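Local atomic coordinates of ATP-dependent protease subunit HslV (Trypanosoma brucei brucei, PDB entry 4HNZ), a protein that degrades proteins as the threonine-protease core of the mitochondrial HslVU complex, after the HslU partner has recognised and unfolded its substrates. Residues A[47-50]-A[51-54]; A[97-100]-A[101-104]; A[105-108]-A[109-113]; A[158-161]-A[162-165]. One frame throughout, in Å; residues are numbered along the deposited sequence.

Overall arrangement
The four contacts come in series along one chain of the proteasome-type fold. Contact 1 leads from strand 42-48 into helix 50-66. Contacts 2 and 3 are consecutive hairpins that share strand 103-107, and they touch through Leu104 and Val112. Contacts 1, 2 and 3 all reach one antiparallel sheet. The centres of contacts 1 and 2 are about 20 Å apart, on opposite sides of the chain's centre. Contact 4 takes in the end of helix 145-159 and the loop after it, its centre about 25 Å from that of contact 2. It binds magnesium, and its Ser163 side chain is about 5 Å from that of Thr1, the probable catalytic residue. Contacts 1, 3 and 4 also meet neighbouring subunits.

Contact 1: A[47-50]-A[51-54]; sequences AGST and ADAI
Ser49 and Asp52 meet where the chain leads from strand 42-48 into helix 50-66. Ser49 is the N-cap. The side chain of Asp52 can be followed outward past it. Asp52 CB lies 3.3 Å from Ser49 OG, and Asp52 CG is 3.2 Å from Ser49 OG. Asp52 OD1 then comes to 3.0 Å from Ser49 OG and makes a salt bridge with Arg83 of a neighbouring subunit. Asp52 OD2 accepts from Glu92 N of the same chain. It also takes a weak bond from a water that receives Ser49 N at 2.7 Å. Ser49 OG stands between its own backbone N and carbonyl carbon (chi1 72°), which brings it within 3.2 Å of Asp52 N as acceptor of the capping bond. The same hydroxyl bonds Gln109 O of that neighbour. Behind the cap, Ala53 N reaches Ser49 O at 2.9 Å and Ile54 N reaches Thr50 O, the opening bonds of the helix. The Thr50 and Ile54 side chains lie side by side, with Thr50 CG2 3.7 Å from Ile54 CD1. Ala47 touches Thr1, the probable catalytic residue. A water, weakly bonded to Asp52 OD2, stands in for the direct return bond of a capping box. The capping serine and the aspartate both bind the neighbour, so the chemistry that starts the helix also joins two subunits. The negative carboxylate near the helix N-terminus is probably favourable.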
# COMPACT_ATOMS: atom_id res chain seq x y z
N ALA A 47 -5.71 16.59 -24.89
CA ALA A 47 -5.14 16.59 -23.58
C ALA A 47 -4.10 15.49 -23.53
O ALA A 47 -4.32 14.42 -24.10
CB ALA A 47 -6.21 16.33 -22.53
N GLY A 48 -2.97 15.79 -22.91
CA GLY A 48 -1.81 14.89 -22.84
C GLY A 48 -0.55 15.56 -23.33
O GLY A 48 -0.59 16.67 -23.87
N SER A 49 0.56 14.85 -23.28
CA SER A 49 1.81 15.39 -23.72
C SER A 49 1.91 15.50 -25.24
O SER A 49 1.22 14.77 -26.00
CB SER A 49 2.96 14.48 -23.25
OG SER A 49 2.98 13.27 -23.99
N THR A 50 2.78 16.39 -25.69
CA THR A 50 3.02 16.59 -27.10
C THR A 50 3.22 15.28 -27.84
O THR A 50 2.54 15.00 -28.84
CB THR A 50 4.29 17.44 -27.29
OG1 THR A 50 4.09 18.66 -26.57
CG2 THR A 50 4.56 17.74 -28.79
N ALA A 51 4.19 14.50 -27.38
CA ALA A 51 4.53 13.26 -28.09
C ALA A 51 3.40 12.25 -28.08
O ALA A 51 3.16 11.59 -29.08
CB ALA A 51 5.78 12.66 -27.48
N ASP A 52 2.70 12.13 -26.95
CA ASP A 52 1.62 11.14 -26.83
C ASP A 52 0.53 11.51 -27.79
O ASP A 52 0.07 10.69 -28.55
CB ASP A 52 1.07 11.05 -25.41
CG ASP A 52 1.99 10.32 -24.48
OD1 ASP A 52 3.25 10.35 -24.68
OD2 ASP A 52 1.48 9.73 -23.51
N ALA A 53 0.17 12.78 -27.79
CA ALA A 53 -0.95 13.23 -28.59
C ALA A 53 -0.66 13.18 -30.05
O ALA A 53 -1.51 12.80 -30.84
CB ALA A 53 -1.35 14.65 -28.17
N ILE A 54 0.53 13.57 -30.42
CA ILE A 54 0.93 13.56 -31.82
C ILE A 54 1.01 12.15 -32.37
O ILE A 54 0.63 11.91 -33.52
CB ILE A 54 2.24 14.35 -32.03
CG1 ILE A 54 1.91 15.85 -31.90
CG2 ILE A 54 2.86 14.07 -33.39
CD1 ILE A 54 3.12 16.77 -32.06
O HOH W 1 0.39 12.49 -21.97

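Contact 2: A[97-100]-A[101-104]; sequences VCSA and EETL
The beta hairpin of strands 93-98 and 103-107 turns here, through Ser99, Ala100, Glu101 and Glu102. Val97 and Leu104 form an antiparallel hydrogen-bonded pair: Val97 N reaches Leu104 O at 2.8 Å, and Leu104 N returns to Val97 O at 2.9 Å. Cys98 and Thr103 are the next pair, non-hydrogen-bonded. Their side chains share one face of the sheet, where Cys98 SG touches Thr103 CG2 at 3.7 Å. Both residues pack on Ser5 of strand 3-8. Thr103 OG1 bonds Arg7, whose guanidinium also donates to Ala100 O and, weakly, to Ser99 O. On the other face, Val97 and Leu104 pack against helix 71-84.

Two bonds close the turn. Ser99 N gives a nearly straight bond to Glu102 O, 2.8 Å long with an angle of 175° at the hydrogen. In the other bond, the Ser99 hydroxyl takes the place of a backbone carbonyl. With chi1 at 67°, Ser99 OG lies between its own N and carbonyl carbon and accepts from Glu102 N at 2.9 Å. The Glu101 chain bends at chi2 and brings its carboxylate back beside Ala100, with Glu101 OE1 at 3.6 Å from Ala100 CB. Glu102 extends instead and ends on Thr72 OG1.

One serine therefore supplies both a backbone donor and a side-chain acceptor to Glu102. Arg7 adds a second polar tie to the turn, weak at Ser99 O, while the Val97-Leu104 face packs on helix 71-84.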
# COMPACT_ATOMS: atom_id res chain seq x y z
N VAL A 97 -12.12 15.33 -31.93
CA VAL A 97 -12.01 15.52 -33.38
C VAL A 97 -13.28 16.19 -33.86
O VAL A 97 -14.35 15.63 -33.67
CB VAL A 97 -11.95 14.18 -34.16
CG1 VAL A 97 -11.27 14.37 -35.51
CG2 VAL A 97 -11.26 13.12 -33.38
N CYS A 98 -13.13 17.27 -34.63
CA CYS A 98 -14.23 17.95 -35.26
C CYS A 98 -14.17 18.08 -36.75
O CYS A 98 -13.14 18.40 -37.33
CB CYS A 98 -14.26 19.40 -34.82
SG CYS A 98 -14.77 19.56 -33.15
N SER A 99 -15.32 17.83 -37.36
CA SER A 99 -15.60 18.30 -38.69
C SER A 99 -16.83 19.19 -38.55
O SER A 99 -17.40 19.36 -37.47
CB SER A 99 -15.87 17.15 -39.63
OG SER A 99 -17.07 16.52 -39.28
N ALA A 100 -17.25 19.75 -39.69
CA ALA A 100 -18.47 20.55 -39.72
C ALA A 100 -19.65 19.67 -39.34
O ALA A 100 -20.49 20.10 -38.55
CB ALA A 100 -18.67 21.18 -41.09
N GLU A 101 -19.66 18.43 -39.81
CA GLU A 101 -20.75 17.50 -39.52
C GLU A 101 -20.68 16.85 -38.13
O GLU A 101 -21.70 16.78 -37.45
CB GLU A 101 -20.81 16.38 -40.58
CG GLU A 101 -21.47 16.77 -41.90
CD GLU A 101 -20.81 17.98 -42.53
OE1 GLU A 101 -19.55 18.01 -42.57
OE2 GLU A 101 -21.55 18.93 -42.93
N GLU A 102 -19.50 16.37 -37.74
CA GLU A 102 -19.36 15.43 -36.64
C GLU A 102 -18.33 15.90 -35.63
O GLU A 102 -17.30 16.48 -35.98
CB GLU A 102 -18.92 14.02 -37.15
CG GLU A 102 -19.83 13.34 -38.20
CD GLU A 102 -19.13 12.22 -39.00
OE1 GLU A 102 -18.48 12.49 -40.05
OE2 GLU A 102 -19.23 11.02 -38.61
N THR A 103 -18.60 15.62 -34.36
CA THR A 103 -17.62 15.73 -33.31
C THR A 103 -17.53 14.42 -32.52
O THR A 103 -18.55 13.89 -32.05
CB THR A 103 -18.00 16.86 -32.31
OG1 THR A 103 -18.24 18.09 -33.02
CG2 THR A 103 -16.91 17.08 -31.34
N LEU A 104 -16.31 13.97 -32.27
CA LEU A 104 -16.06 12.81 -31.44
C LEU A 104 -15.00 13.07 -30.41
O LEU A 104 -13.97 13.66 -30.68
CB LEU A 104 -15.56 11.62 -32.27
CG LEU A 104 -16.61 11.21 -33.24
CD1 LEU A 104 -16.12 11.52 -34.63
CD2 LEU A 104 -16.93 9.72 -33.10

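Contact 3: A[105-108]-A[109-113]; sequences EIDG and QGNVI
The Asp107 carboxylate and the Asn111 amide cross obliquely, their planes 77° apart. Asn111 ND2 meets Asp107 OD2 at 3.1 Å on its syn lone pair, and that oxygen lies in the plane of the amide. Asp107 OD1 is met from above the carboxylate plane by Asn111 N, also at 3.1 Å. Weak bonds from Gln109 N and from Asn111 ND2 reach this same OD1. Asp107 CG sits between the backbone N and carbonyl carbon (chi1 69°), which brings OD1 within reach of Gln109 N and Asn111 N. Two good bonds and two weak ones probably limit its rotation.

Asp107 to Gly110 form a type I turn, closed by Gly110 N on Asp107 O at 3.0 Å. Asp107 N bonds Asn111 O at 3.3 Å, and Gly110 has positive phi, which adds a G1 bulge. Farther along, Glu105 and Ile113 are a hydrogen-bonded pair, with Glu105 N to Ile113 O at 2.8 Å. Their side chains lie side by side. Glu105 OE1 is 3.7 Å from Ile113 CG2, and Glu105 OE2 is 3.8 Å from Ile113 CD1.

The hairpin joins strand 103-107 to strand 112-113, the last of the sheet within this chain. Ile106 and Val112 face helix 71-84, which also sends Arg83 to Gly108 O. Glu105 faces strand 120-123. Ser49 of a neighbouring subunit bonds Gln109 O, and Leu22 of that subunit packs on Asp107 and Asn111.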
# COMPACT_ATOMS: atom_id res chain seq x y z
N GLU A 105 -15.20 12.46 -29.28
CA GLU A 105 -14.25 12.42 -28.25
C GLU A 105 -13.76 10.97 -28.12
O GLU A 105 -14.55 10.01 -28.09
CB GLU A 105 -14.90 12.93 -26.96
CG GLU A 105 -14.23 12.48 -25.68
CD GLU A 105 -15.04 12.87 -24.41
OE1 GLU A 105 -16.06 13.63 -24.55
OE2 GLU A 105 -14.63 12.41 -23.29
N ILE A 106 -12.45 10.83 -28.02
CA ILE A 106 -11.81 9.54 -27.84
C ILE A 106 -10.84 9.59 -26.67
O ILE A 106 -10.01 10.44 -26.62
CB ILE A 106 -11.01 9.17 -29.09
CG1 ILE A 106 -11.86 9.37 -30.30
CG2 ILE A 106 -10.58 7.72 -28.99
CD1 ILE A 106 -11.05 9.52 -31.58
N ASP A 107 -10.94 8.63 -25.75
CA ASP A 107 -9.98 8.53 -24.62
C ASP A 107 -9.24 7.23 -24.55
O ASP A 107 -9.55 6.27 -25.29
CB ASP A 107 -10.67 8.92 -23.30
CG ASP A 107 -11.69 7.93 -22.84
OD1 ASP A 107 -11.63 6.72 -23.16
OD2 ASP A 107 -12.63 8.41 -22.18
N GLY A 108 -8.30 7.17 -23.61
CA GLY A 108 -7.47 5.98 -23.38
C GLY A 108 -8.19 4.77 -22.82
O GLY A 108 -7.65 3.67 -22.85
N GLN A 109 -9.39 4.95 -22.29
CA GLN A 109 -10.19 3.83 -21.81
C GLN A 109 -10.97 3.21 -22.97
O GLN A 109 -11.58 2.17 -22.80
CB GLN A 109 -11.16 4.28 -20.73
CG GLN A 109 -10.59 4.20 -19.35
CD GLN A 109 -9.35 5.03 -19.21
OE1 GLN A 109 -8.28 4.52 -18.95
NE2 GLN A 109 -9.49 6.36 -19.43
N GLY A 110 -10.94 3.85 -24.13
CA GLY A 110 -11.59 3.27 -25.31
C GLY A 110 -13.00 3.76 -25.54
O GLY A 110 -13.72 3.20 -26.33
N ASN A 111 -13.40 4.81 -24.81
CA ASN A 111 -14.69 5.44 -25.09
C ASN A 111 -14.61 6.30 -26.35
O ASN A 111 -13.62 6.95 -26.60
CB ASN A 111 -15.14 6.32 -23.93
CG ASN A 111 -15.25 5.55 -22.59
OD1 ASN A 111 -16.07 4.65 -22.44
ND2 ASN A 111 -14.46 5.96 -21.61
N VAL A 112 -15.67 6.26 -27.13
CA VAL A 112 -15.85 7.13 -28.25
C VAL A 112 -17.18 7.78 -27.99
O VAL A 112 -18.17 7.17 -28.04
CB VAL A 112 -15.86 6.34 -29.54
CG1 VAL A 112 -16.09 7.24 -30.74
CG2 VAL A 112 -14.55 5.58 -29.72
N ILE A 113 -17.17 9.07 -27.73
CA ILE A 113 -18.33 9.76 -27.26
C ILE A 113 -18.65 10.83 -28.26
O ILE A 113 -17.80 11.63 -28.63
CB ILE A 113 -18.01 10.39 -25.91
CG1 ILE A 113 -18.03 9.27 -24.85
CG2 ILE A 113 -18.97 11.52 -25.55
CD1 ILE A 113 -17.04 9.51 -23.73

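Contact 4: A[158-161]-A[162-165]; sequences DIDV and FSNE. With MG (magnesium ion), chain M.
Phe162 is the first residue of 162-165 to meet Asp160 and Val161. Its N gives a bond to Asp160 OD1 at 3.0 Å, arriving from above the carboxylate plane. Its backbone also bonds that of Thr1. The ring takes Val161 CG2 over the centre of one face, a CH-pi contact of 3.7 Å to the centroid and 7° off the normal.

Ser163 comes next and closes a type I turn, its N bonded to Asp160 O at 3.2 Å. Ser163 OG donates to Asp160 OD2 at 2.5 Å, a very short bond of doubtful length. Asp160 OD2 also bonds Ser125 OG. Asp160 CG is anti to the backbone N (chi1 -178°), which turns the carboxylate toward both Phe162 N and Ser163 OG. Ser163 OG also bonds Thr2 OG1 and, weakly, Thr1 N. Such an aspartate and serine beside the N-terminal threonine are found in proteasome-type proteases. Ser163 O binds magnesium at 2.4 Å and Asp160 O at 2.5 Å. Thr157 O and a water at 2.6 Å from magnesium are further ligands.

Asn164 leaves the turn, its OD1 bonded to the backbone N of Arg18 and His166 and its ND2 to Ser30 O. Residues 160-165 lead from the end of helix 145-159 toward strand 167-172 and pack on strand 11-22 through Phe162, Ser163 and Asn164. Gln19 and Glu24 of a neighbouring subunit lie against Val161 and Phe162.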
# COMPACT_ATOMS: atom_id res chain seq x y z
N ASP A 158 -10.89 29.33 -15.00
CA ASP A 158 -10.79 29.96 -13.69
C ASP A 158 -10.89 28.95 -12.58
O ASP A 158 -10.24 29.10 -11.58
CB ASP A 158 -11.86 31.01 -13.47
CG ASP A 158 -11.60 32.31 -14.26
OD1 ASP A 158 -10.45 32.46 -14.80
OD2 ASP A 158 -12.55 33.16 -14.38
N ILE A 159 -11.67 27.91 -12.75
CA ILE A 159 -11.80 26.88 -11.70
C ILE A 159 -10.69 25.83 -11.68
O ILE A 159 -10.22 25.40 -10.60
CB ILE A 159 -13.15 26.18 -11.84
CG1 ILE A 159 -14.26 27.18 -11.46
CG2 ILE A 159 -13.28 24.94 -11.00
CD1 ILE A 159 -15.63 26.67 -11.90
N ASP A 160 -10.28 25.38 -12.86
CA ASP A 160 -9.27 24.35 -13.02
C ASP A 160 -7.87 24.97 -12.88
O ASP A 160 -7.43 25.70 -13.73
CB ASP A 160 -9.43 23.69 -14.40
CG ASP A 160 -8.44 22.55 -14.65
OD1 ASP A 160 -7.89 21.99 -13.67
OD2 ASP A 160 -8.17 22.26 -15.84
N VAL A 161 -7.15 24.59 -11.82
CA VAL A 161 -5.81 25.03 -11.65
C VAL A 161 -4.90 24.54 -12.76
O VAL A 161 -3.82 25.09 -12.93
CB VAL A 161 -5.21 24.63 -10.28
CG1 VAL A 161 -6.10 25.10 -9.14
CG2 VAL A 161 -5.02 23.12 -10.14
N PHE A 162 -5.33 23.51 -13.52
CA PHE A 162 -4.48 22.92 -14.61
C PHE A 162 -4.75 23.45 -15.97
O PHE A 162 -4.23 22.92 -16.93
CB PHE A 162 -4.58 21.37 -14.60
CG PHE A 162 -4.18 20.77 -13.26
CD1 PHE A 162 -2.88 20.92 -12.77
CD2 PHE A 162 -5.12 20.08 -12.47
CE1 PHE A 162 -2.51 20.33 -11.57
CE2 PHE A 162 -4.76 19.55 -11.24
CZ PHE A 162 -3.45 19.65 -10.80
N SER A 163 -5.53 24.51 -16.06
CA SER A 163 -5.79 25.19 -17.32
C SER A 163 -5.60 26.71 -17.13
O SER A 163 -5.84 27.24 -16.02
CB SER A 163 -7.23 24.91 -17.79
OG SER A 163 -7.50 23.52 -17.88
N ASN A 164 -5.20 27.42 -18.20
CA ASN A 164 -5.02 28.89 -18.07
C ASN A 164 -6.01 29.68 -18.92
O ASN A 164 -6.87 29.11 -19.58
CB ASN A 164 -3.56 29.30 -18.33
CG ASN A 164 -3.12 29.09 -19.78
OD1 ASN A 164 -3.94 28.83 -20.68
ND2 ASN A 164 -1.84 29.22 -20.01
N GLU A 165 -5.81 30.97 -18.93
CA GLU A 165 -6.74 31.89 -19.54
C GLU A 165 -6.46 32.20 -21.00
O GLU A 165 -7.12 33.02 -21.56
CB GLU A 165 -6.79 33.20 -18.74
CG GLU A 165 -5.55 34.10 -18.91
CD GLU A 165 -4.38 33.81 -17.94
OE1 GLU A 165 -4.22 32.65 -17.43
OE2 GLU A 165 -3.63 34.79 -17.63
MG MG M . -6.75 28.10 -13.95
O HOH W 2 -4.22 28.09 -13.35